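Local coordinates for protein exodeoxyribonuclease III (Neisseria meningitidis, PDB 2JC4) that probably acts as a metal-dependent DNA repair nuclease, removing nucleotides from the 3' ends of double-stranded DNA, at residues L30-L35 against A66-S71; G98-N103 against T136-L141. All blocks are in the same frame, centred on the assembly; numbering follows the deposited sequence.

Contact 1: residues L30-L35 against A66-S71. With MG (magnesium ion), chain B.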
loop_
_atom_site.group_PDB
_atom_site.type_symbol
_atom_site.label_atom_id
_atom_site.label_comp_id
_atom_site.label_asym_id
_atom_site.label_seq_id
_atom_site.Cartn_x
_atom_site.Cartn_y
_atom_site.Cartn_z
ATOM N N LEU A 30 8.077 -7.550 0.456
ATOM C CA LEU A 30 7.160 -7.057 -0.583
ATOM C C LEU A 30 5.740 -7.256 -0.070
ATOM O O LEU A 30 5.357 -8.371 0.282
ATOM C CB LEU A 30 7.330 -7.838 -1.887
ATOM C CG LEU A 30 6.324 -7.655 -3.027
ATOM C CD1 LEU A 30 6.345 -6.196 -3.483
ATOM C CD2 LEU A 30 6.624 -8.595 -4.202
ATOM N N VAL A 31 4.975 -6.184 0.028
ATOM C CA VAL A 31 3.559 -6.311 0.381
ATOM C C VAL A 31 2.701 -5.997 -0.855
ATOM O O VAL A 31 3.060 -5.104 -1.648
ATOM C CB VAL A 31 3.194 -5.479 1.623
ATOM C CG1 VAL A 31 4.187 -5.707 2.783
ATOM C CG2 VAL A 31 3.067 -3.967 1.324
ATOM N N LEU A 32 1.586 -6.723 -0.989
ATOM C CA LEU A 32 0.728 -6.697 -2.158
ATOM C C LEU A 32 -0.700 -6.380 -1.782
ATOM O O LEU A 32 -1.171 -6.800 -0.710
ATOM C CB LEU A 32 0.717 -8.089 -2.872
ATOM C CG LEU A 32 2.099 -8.656 -3.176
ATOM C CD1 LEU A 32 1.975 -10.057 -3.776
ATOM C CD2 LEU A 32 2.768 -7.734 -4.182
ATOM N N GLN A 33 -1.365 -5.626 -2.668
ATOM C CA GLN A 33 -2.809 -5.369 -2.598
ATOM C C GLN A 33 -3.498 -5.773 -3.928
ATOM O O GLN A 33 -2.879 -5.794 -5.004
ATOM C CB GLN A 33 -3.100 -3.889 -2.310
ATOM C CG GLN A 33 -2.349 -3.334 -1.106
ATOM C CD GLN A 33 -0.962 -2.828 -1.495
ATOM O OE1 GLN A 33 -0.770 -2.266 -2.560
ATOM N NE2 GLN A 33 0.006 -3.041 -0.623
ATOM N N GLU A 34 -4.802 -6.018 -3.833
ATOM C CA GLU A 34 -5.636 -6.443 -4.945
ATOM C C GLU A 34 -5.155 -7.774 -5.480
ATOM O O GLU A 34 -4.975 -7.963 -6.698
ATOM C CB GLU A 34 -5.752 -5.368 -6.038
ATOM C CG GLU A 34 -6.567 -4.182 -5.588
ATOM C CD GLU A 34 -7.007 -3.298 -6.741
ATOM O OE1 GLU A 34 -7.204 -3.791 -7.881
ATOM O OE2 GLU A 34 -7.148 -2.094 -6.498
ATOM N N LEU A 35 -4.982 -8.728 -4.568
ATOM C CA LEU A 35 -4.740 -10.113 -5.025
ATOM C C LEU A 35 -5.851 -10.554 -5.974
ATOM O O LEU A 35 -5.578 -11.184 -7.001
ATOM C CB LEU A 35 -4.709 -11.077 -3.852
ATOM C CG LEU A 35 -3.716 -10.775 -2.754
ATOM C CD1 LEU A 35 -3.890 -11.911 -1.724
ATOM C CD2 LEU A 35 -2.267 -10.729 -3.297
ATOM N N ALA A 66 -1.319 -9.345 0.803
ATOM C CA ALA A 66 -0.327 -10.370 1.151
ATOM C C ALA A 66 0.952 -9.720 1.626
ATOM O O ALA A 66 1.222 -8.592 1.259
ATOM C CB ALA A 66 -0.040 -11.272 -0.076
ATOM N N ILE A 67 1.732 -10.442 2.433
ATOM C CA ILE A 67 3.093 -10.027 2.842
ATOM C C ILE A 67 4.054 -11.141 2.435
ATOM O O ILE A 67 3.841 -12.314 2.769
ATOM C CB ILE A 67 3.227 -9.753 4.350
ATOM C CG1 ILE A 67 2.329 -8.584 4.777
ATOM C CG2 ILE A 67 4.676 -9.492 4.703
ATOM C CD1 ILE A 67 2.150 -8.448 6.275
ATOM N N VAL A 68 5.084 -10.773 1.696
ATOM C CA VAL A 68 6.003 -11.775 1.124
ATOM C C VAL A 68 7.404 -11.378 1.568
ATOM O O VAL A 68 7.789 -10.217 1.408
ATOM C CB VAL A 68 5.914 -11.779 -0.403
ATOM C CG1 VAL A 68 6.864 -12.810 -0.988
ATOM C CG2 VAL A 68 4.461 -11.991 -0.879
ATOM N N SER A 69 8.154 -12.306 2.171
ATOM C CA SER A 69 9.434 -11.920 2.754
ATOM C C SER A 69 10.405 -13.090 2.821
ATOM O O SER A 69 9.981 -14.239 2.869
ATOM C CB SER A 69 9.220 -11.340 4.164
ATOM O OG SER A 69 8.435 -12.223 4.969
ATOM N N ARG A 70 11.702 -12.811 2.806
ATOM C CA ARG A 70 12.635 -13.933 2.967
ATOM C C ARG A 70 12.748 -14.337 4.437
ATOM O O ARG A 70 13.044 -15.498 4.726
ATOM C CB ARG A 70 13.973 -13.740 2.236
ATOM C CG ARG A 70 13.800 -14.121 0.733
ATOM C CD ARG A 70 14.999 -14.749 0.060
ATOM N NE ARG A 70 15.061 -16.193 0.278
ATOM C CZ ARG A 70 15.791 -17.022 -0.458
ATOM N NH1 ARG A 70 16.488 -16.541 -1.486
ATOM N NH2 ARG A 70 15.810 -18.326 -0.178
ATOM N N SER A 71 12.455 -13.402 5.344
ATOM C CA SER A 71 12.232 -13.733 6.767
ATOM C C SER A 71 10.807 -14.270 7.039
ATOM O O SER A 71 9.843 -13.830 6.431
ATOM C CB SER A 71 12.503 -12.510 7.640
ATOM O OG SER A 71 13.896 -12.238 7.670
HETATM MG MG MG B . -7.596 -2.492 -9.804
HETATM O O HOH W 1 -8.138 -0.850 -8.454
HETATM O O HOH W 2 -7.733 -1.162 -11.564
HETATM O O HOH W 3 -9.686 -3.174 -9.890
HETATM O O HOH W 4 -5.534 -1.810 -9.293
#
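The flat groups joining 30-35 to 66-71 are the backbone peptides of Leu30 with Val68 and Leu32 with Ala66. Each pair forms two hydrogen bonds in an antiparallel arrangement. Leu30 N meets Val68 O at 2.8 Å. Leu32 N approaches Ala66 O at 2.9 Å. Val31 CA also lies 3.4 Å from Ala66 O. Val31 and Ile67 form the non-hydrogen-bonded pair between them. Their side chains run side by side on one face of the sheet, with Val31 CG1 4.0 Å from Ile67 CG1. The other face carries Leu30, Leu32, Ala66 and Val68. Leu35, past the strand end, adds CD2 at 4.0 Å from Ala66 CB.

Glu34 follows the strand end and takes no part in the pairing. Its OE1 binds the magnesium ion at 2.4 Å, and Asn9 OD1 shares the metal with four waters. Glu34 OE2 accepts a hydrogen bond from metal-bound water 1 at 2.5 Å and another from Asn7 ND2. With OE1 on the metal and OE2 held by two donors, the carboxylate's rotation is fixed from both oxygens. Strand 30-33 carries Glu34 just past its end, so the buried, apolar pairing places a metal ligand, consistent with a metal-dependent nuclease of the DNase I-like fold.

Contact 2: residues G98-N103 against T136-L141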
loop_
_atom_site.group_PDB
_atom_site.type_symbol
_atom_site.label_atom_id
_atom_site.label_comp_id
_atom_site.label_asym_id
_atom_site.label_seq_id
_atom_site.Cartn_x
_atom_site.Cartn_y
_atom_site.Cartn_z
ATOM N N GLY A 98 11.884 -8.097 13.005
ATOM C CA GLY A 98 11.720 -7.080 14.042
ATOM C C GLY A 98 10.992 -5.789 13.657
ATOM O O GLY A 98 10.858 -4.896 14.485
ATOM N N VAL A 99 10.501 -5.691 12.412
ATOM C CA VAL A 99 9.717 -4.523 12.002
ATOM C C VAL A 99 8.243 -4.936 11.920
ATOM O O VAL A 99 7.928 -5.949 11.279
ATOM C CB VAL A 99 10.173 -4.043 10.612
ATOM C CG1 VAL A 99 9.314 -2.869 10.137
ATOM C CG2 VAL A 99 11.642 -3.675 10.662
ATOM N N ARG A 100 7.362 -4.162 12.539
ATOM C CA ARG A 100 5.931 -4.427 12.423
ATOM C C ARG A 100 5.483 -3.840 11.084
ATOM O O ARG A 100 5.591 -2.620 10.872
ATOM C CB ARG A 100 5.168 -3.753 13.578
ATOM C CG ARG A 100 3.716 -4.160 13.681
ATOM C CD ARG A 100 3.578 -5.687 13.908
ATOM N NE ARG A 100 2.196 -6.048 14.194
ATOM C CZ ARG A 100 1.730 -7.294 14.263
ATOM N NH1 ARG A 100 2.537 -8.330 14.074
ATOM N NH2 ARG A 100 0.439 -7.489 14.517
ATOM N N VAL A 101 4.953 -4.704 10.213
ATOM C CA VAL A 101 4.541 -4.301 8.880
ATOM C C VAL A 101 3.013 -4.375 8.850
ATOM O O VAL A 101 2.443 -5.412 9.067
ATOM C CB VAL A 101 5.137 -5.236 7.828
ATOM C CG1 VAL A 101 4.560 -4.957 6.398
ATOM C CG2 VAL A 101 6.654 -5.123 7.842
ATOM N N ILE A 102 2.351 -3.260 8.608
ATOM C CA ILE A 102 0.891 -3.295 8.427
ATOM C C ILE A 102 0.561 -2.950 6.968
ATOM O O ILE A 102 0.756 -1.813 6.565
ATOM C CB ILE A 102 0.183 -2.314 9.435
ATOM C CG1 ILE A 102 0.668 -2.596 10.886
ATOM C CG2 ILE A 102 -1.352 -2.325 9.230
ATOM C CD1 ILE A 102 0.199 -1.553 11.924
ATOM N N ASN A 103 0.052 -3.925 6.193
ATOM C CA ASN A 103 -0.259 -3.736 4.780
ATOM C C ASN A 103 -1.762 -3.463 4.628
ATOM O O ASN A 103 -2.588 -4.227 5.129
ATOM C CB ASN A 103 0.124 -5.018 4.033
ATOM C CG ASN A 103 -0.252 -5.004 2.557
ATOM O OD1 ASN A 103 -0.429 -3.943 1.948
ATOM N ND2 ASN A 103 -0.335 -6.205 1.961
ATOM N N THR A 136 1.983 1.466 20.087
ATOM C CA THR A 136 2.423 1.440 21.509
ATOM C C THR A 136 3.418 0.309 21.814
ATOM O O THR A 136 4.002 0.272 22.893
ATOM C CB THR A 136 1.247 1.233 22.501
ATOM O OG1 THR A 136 0.654 -0.058 22.285
ATOM C CG2 THR A 136 0.190 2.306 22.330
ATOM N N ARG A 137 3.562 -0.638 20.900
ATOM C CA ARG A 137 4.340 -1.836 21.186
ATOM C C ARG A 137 5.525 -2.030 20.269
ATOM O O ARG A 137 6.454 -2.753 20.616
ATOM C CB ARG A 137 3.443 -3.056 21.112
ATOM C CG ARG A 137 2.438 -3.081 22.182
ATOM C CD ARG A 137 1.626 -4.387 22.162
ATOM N NE ARG A 137 0.847 -4.634 20.954
ATOM C CZ ARG A 137 -0.357 -4.120 20.750
ATOM N NH1 ARG A 137 -0.865 -3.286 21.643
ATOM N NH2 ARG A 137 -1.049 -4.408 19.659
ATOM N N HIS A 138 5.493 -1.404 19.095
ATOM C CA HIS A 138 6.537 -1.613 18.088
ATOM C C HIS A 138 7.167 -0.301 17.691
ATOM O O HIS A 138 6.567 0.487 16.942
ATOM C CB HIS A 138 5.964 -2.268 16.816
ATOM C CG HIS A 138 5.222 -3.538 17.070
ATOM N ND1 HIS A 138 5.846 -4.763 17.153
ATOM C CD2 HIS A 138 3.899 -3.773 17.242
ATOM C CE1 HIS A 138 4.940 -5.699 17.369
ATOM N NE2 HIS A 138 3.749 -5.127 17.415
ATOM N N GLY A 139 8.401 -0.085 18.139
ATOM C CA GLY A 139 9.161 1.146 17.801
ATOM C C GLY A 139 9.523 1.154 16.313
ATOM O O GLY A 139 9.637 2.215 15.679
ATOM N N LYS A 140 9.701 -0.033 15.738
ATOM C CA LYS A 140 9.931 -0.065 14.304
ATOM C C LYS A 140 8.598 -0.494 13.676
ATOM O O LYS A 140 8.179 -1.628 13.815
ATOM C CB LYS A 140 11.075 -1.005 13.968
ATOM C CG LYS A 140 12.404 -0.497 14.476
ATOM C CD LYS A 140 13.510 -1.468 14.092
ATOM C CE LYS A 140 14.906 -0.909 14.447
ATOM N NZ LYS A 140 15.954 -1.910 14.080
ATOM N N LEU A 141 7.902 0.447 13.048
ATOM C CA LEU A 141 6.600 0.104 12.471
ATOM C C LEU A 141 6.446 0.771 11.115
ATOM O O LEU A 141 6.843 1.914 10.948
ATOM C CB LEU A 141 5.454 0.444 13.446
ATOM C CG LEU A 141 4.003 0.172 12.954
ATOM C CD1 LEU A 141 3.108 -0.374 14.116
ATOM C CD2 LEU A 141 3.365 1.409 12.248
HETATM O O HOH W 5 9.470 -2.817 16.693
HETATM O O HOH W 6 8.412 -5.162 16.960
#
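Arg100 and His138 make the aromatic part of this contact. The aliphatic chain of Arg100 runs over one face of the imidazole. Its CB is 3.5 Å from His138 CG, and farther out its CD makes a CH-pi contact, 3.7 Å from the ring centroid. The bend at chi2 (60°) turns the chain along the ring. Guanidinium and imidazole planes end up only 10° apart.

The polar end of Arg100 is held by other residues. Its NE forms a salt bridge with Glu134 OE1, and its NH1 bonds to Asp75 O and Thr95 OG1. These partners fix the guanidinium while the methylenes pack on the ring.

The backbone contact is parallel. Arg100 N donates to Lys140 O at 3.0 Å, and Leu141 CA lies 3.3 Å from Arg100 O. Arg100 pairs with Leu141, where strand 141-144 begins beside strand 99-105. Helix 115-135 connects the two, making a beta-alpha-beta crossover in one of the two sheets of the DNase I-like fold.

Apolar packing lies under the helix. Ile102 CD1 meets Leu141 CD1 at 3.8 Å, the two side chains crossing at a slant. Phe130 of the helix also touches Ile102, and Met135 touches Leu141.

Two waters bridge the segments. Water 6 sits in the plane of the His138 ring, 2.6 Å from ND1, and is weakly bonded to Gly98 O. Water 5 accepts from Lys140 N at 3.0 Å and also reaches Gly98 O weakly.

After strand 2-7 and helix 11-23, the chain enters strand 29-33. Contact 1 closes the 30 residues up to Ala66, which include helix 44-48 and strand 53-57. The chain then passes to the second sheet and the hairpin of strands 91-96 and 99-105. Contact 2 closes the 32 residues holding helix 115-135. The two contacts follow in series and neither nest nor cross. Each belongs to a different sheet, and the sheets pack face to face. Val31 touches Val101 at that interface. Asn103 joins the two contacts by probable hydrogen bonds: its OD1 to Gln33 NE2 (2.8 Å) and its ND2 to Leu32 O (2.9 Å).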